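Local atomic coordinates of alpha-1,3-glucanase (Bacillus circulans, PDB entry 5ZRU), a protein that probably hydrolyses the alpha-1,3-linked glucan chains of its substrate through this catalytic unit, a member of glycoside hydrolase family 87. Residues Ala333-Ile341 with Val354-Thr364. Residues are numbered along the deposited sequence; the frame is centred on the assembly and turned at random.
Sequences AIIANGLVI and VNFAQGTSNST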
# COMPACT_ATOMS: atom_id res chain seq x y z
N ALA A 333 5.09 16.43 22.19
CA ALA A 333 4.39 15.29 21.61
C ALA A 333 4.82 13.99 22.26
O ALA A 333 5.99 13.81 22.62
CB ALA A 333 4.64 15.23 20.10
N ILE A 334 3.87 13.07 22.43
CA ILE A 334 4.21 11.72 22.87
C ILE A 334 4.42 10.89 21.62
O ILE A 334 4.08 11.33 20.51
CB ILE A 334 3.14 11.12 23.79
CG1 ILE A 334 1.77 11.11 23.12
CG2 ILE A 334 3.09 11.89 25.12
CD1 ILE A 334 0.71 10.38 23.94
N ILE A 335 5.01 9.70 21.76
CA ILE A 335 5.33 8.88 20.59
C ILE A 335 4.88 7.44 20.82
O ILE A 335 4.81 6.96 21.96
CB ILE A 335 6.83 8.89 20.24
CG1 ILE A 335 7.65 8.08 21.26
CG2 ILE A 335 7.35 10.32 20.10
CD1 ILE A 335 9.08 7.80 20.81
N ALA A 336 4.61 6.76 19.72
CA ALA A 336 4.57 5.31 19.70
C ALA A 336 5.99 4.77 19.65
O ALA A 336 6.83 5.27 18.90
CB ALA A 336 3.77 4.81 18.50
N ASN A 337 6.25 3.75 20.45
CA ASN A 337 7.55 3.11 20.56
C ASN A 337 7.33 1.61 20.50
O ASN A 337 6.56 1.07 21.31
CB ASN A 337 8.24 3.51 21.87
CG ASN A 337 9.73 3.26 21.88
OD1 ASN A 337 10.35 2.98 20.85
ND2 ASN A 337 10.33 3.40 23.05
N GLY A 338 7.97 0.94 19.55
CA GLY A 338 7.85 -0.51 19.47
C GLY A 338 6.57 -1.04 18.85
O GLY A 338 6.22 -2.20 19.08
N LEU A 339 5.85 -0.22 18.09
CA LEU A 339 4.66 -0.71 17.41
C LEU A 339 5.05 -1.73 16.35
O LEU A 339 6.02 -1.55 15.62
CB LEU A 339 3.90 0.45 16.76
CG LEU A 339 2.77 0.07 15.80
CD1 LEU A 339 1.59 -0.55 16.56
CD2 LEU A 339 2.33 1.28 15.01
N VAL A 340 4.28 -2.81 16.25
CA VAL A 340 4.45 -3.79 15.19
C VAL A 340 3.14 -3.89 14.41
O VAL A 340 2.08 -4.18 14.99
CB VAL A 340 4.87 -5.17 15.73
CG1 VAL A 340 4.96 -6.19 14.57
CG2 VAL A 340 6.21 -5.05 16.44
N ILE A 341 3.22 -3.65 13.11
CA ILE A 341 2.13 -3.91 12.18
C ILE A 341 2.56 -5.13 11.36
O ILE A 341 3.62 -5.11 10.73
CB ILE A 341 1.88 -2.69 11.27
CG1 ILE A 341 1.44 -1.48 12.11
CG2 ILE A 341 0.85 -3.02 10.18
CD1 ILE A 341 1.46 -0.16 11.30
N VAL A 354 1.31 3.19 5.15
CA VAL A 354 1.66 3.38 6.55
C VAL A 354 2.65 4.53 6.62
O VAL A 354 3.65 4.53 5.89
CB VAL A 354 2.30 2.13 7.20
CG1 VAL A 354 2.70 2.43 8.68
CG2 VAL A 354 1.38 0.92 7.13
N ASN A 355 2.40 5.49 7.51
CA ASN A 355 3.40 6.50 7.81
C ASN A 355 3.70 6.50 9.30
O ASN A 355 2.80 6.68 10.12
CB ASN A 355 2.94 7.89 7.34
CG ASN A 355 4.09 8.88 7.25
OD1 ASN A 355 4.85 9.06 8.20
ND2 ASN A 355 4.23 9.52 6.10
N PHE A 356 4.97 6.27 9.64
CA PHE A 356 5.50 6.42 11.00
C PHE A 356 5.98 7.86 11.15
O PHE A 356 7.09 8.19 10.73
CB PHE A 356 6.65 5.45 11.23
CG PHE A 356 6.23 4.00 11.37
CD1 PHE A 356 4.92 3.66 11.66
CD2 PHE A 356 7.18 2.98 11.23
CE1 PHE A 356 4.54 2.31 11.80
CE2 PHE A 356 6.81 1.64 11.38
CZ PHE A 356 5.49 1.31 11.67
N ALA A 357 5.17 8.72 11.77
CA ALA A 357 5.47 10.15 11.83
C ALA A 357 5.64 10.61 13.27
O ALA A 357 5.48 9.83 14.22
CB ALA A 357 4.37 10.95 11.13
N GLN A 358 5.99 11.88 13.44
CA GLN A 358 5.96 12.52 14.77
C GLN A 358 6.79 11.76 15.80
O GLN A 358 6.37 11.59 16.95
CB GLN A 358 4.52 12.67 15.25
CG GLN A 358 3.77 13.81 14.59
CD GLN A 358 4.37 15.14 14.98
OE1 GLN A 358 5.23 15.68 14.27
NE2 GLN A 358 3.95 15.68 16.12
N GLY A 359 7.96 11.29 15.39
CA GLY A 359 8.87 10.64 16.30
C GLY A 359 8.58 9.19 16.60
O GLY A 359 9.23 8.62 17.49
N THR A 360 7.61 8.58 15.93
CA THR A 360 7.43 7.14 16.00
C THR A 360 8.77 6.44 15.83
O THR A 360 9.51 6.73 14.88
CB THR A 360 6.47 6.68 14.90
OG1 THR A 360 5.20 7.33 15.06
CG2 THR A 360 6.29 5.17 14.95
N SER A 361 9.09 5.53 16.75
CA SER A 361 10.42 4.94 16.84
C SER A 361 10.34 3.45 17.12
O SER A 361 9.33 2.95 17.64
CB SER A 361 11.27 5.62 17.93
OG SER A 361 11.52 6.98 17.62
N ASN A 362 11.42 2.75 16.76
CA ASN A 362 11.58 1.33 17.08
C ASN A 362 10.38 0.51 16.64
O ASN A 362 10.04 -0.49 17.26
CB ASN A 362 11.84 1.14 18.57
CG ASN A 362 13.12 1.79 19.01
OD1 ASN A 362 14.19 1.46 18.49
ND2 ASN A 362 13.03 2.73 19.94
N SER A 363 9.74 0.93 15.55
CA SER A 363 8.48 0.35 15.11
C SER A 363 8.68 -0.32 13.75
O SER A 363 9.65 -0.06 13.04
CB SER A 363 7.39 1.43 15.04
OG SER A 363 7.14 1.97 16.33
N THR A 364 7.73 -1.19 13.40
CA THR A 364 7.95 -2.14 12.32
C THR A 364 6.67 -2.35 11.52
O THR A 364 5.58 -2.44 12.09
CB THR A 364 8.44 -3.49 12.88
OG1 THR A 364 9.64 -3.29 13.65
CG2 THR A 364 8.70 -4.49 11.75
O HOH W 1 4.07 10.77 17.93
O HOH W 2 4.04 8.07 17.31
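I341 and V354 meet tip to tip in the apolar centre, CD1 of I341 lying 3.9 Å from CG1 of V354. The same I341 CD1 touches the edge of the F356 ring, near its plane. L339 CD2 reaches the same corner of that ring, 4.0 Å from F356 CE1, while CB of S363 sits over one ring face, offset toward the rim. Outside the two segments, F396 and V365 also pack against F356. Next to this core the backbones pair: T364 N donates to L339 O, and I341 N donates to T364 O at 2.8 Å, nearly straight at 175°.

S363 OG lies beside its own backbone N (chi1 -63°). From there it accepts a bond from L339 N at 3.1 Å and donates to S361 O, approaching from above that carbonyl plane. S361 O also accepts from G338 N. Replacing S363 by an alanine is likely to leave L339 N without this acceptor and S361 O with one donor fewer.

Further out, S361 N bonds to A336 O. One water bridges I334 O and Q358 O; another links A336 N to T360 OG1. I335 CD1 rests 3.4 Å from G359 O, in the type I' turn from A357 to T360. At the polar edge, N362 ND2 donates to a lone pair of N337 OD1 at 2.8 Å, with the two amide planes 38° apart. N362 OD1 accepts a hydrogen bond from N393 ND2.

Parallel pairing of V340 with T364, beside a buried cluster of I341, V354 and F356, is characteristic of successive coils of a right-handed parallel beta-helix, the pectate lyase-like fold.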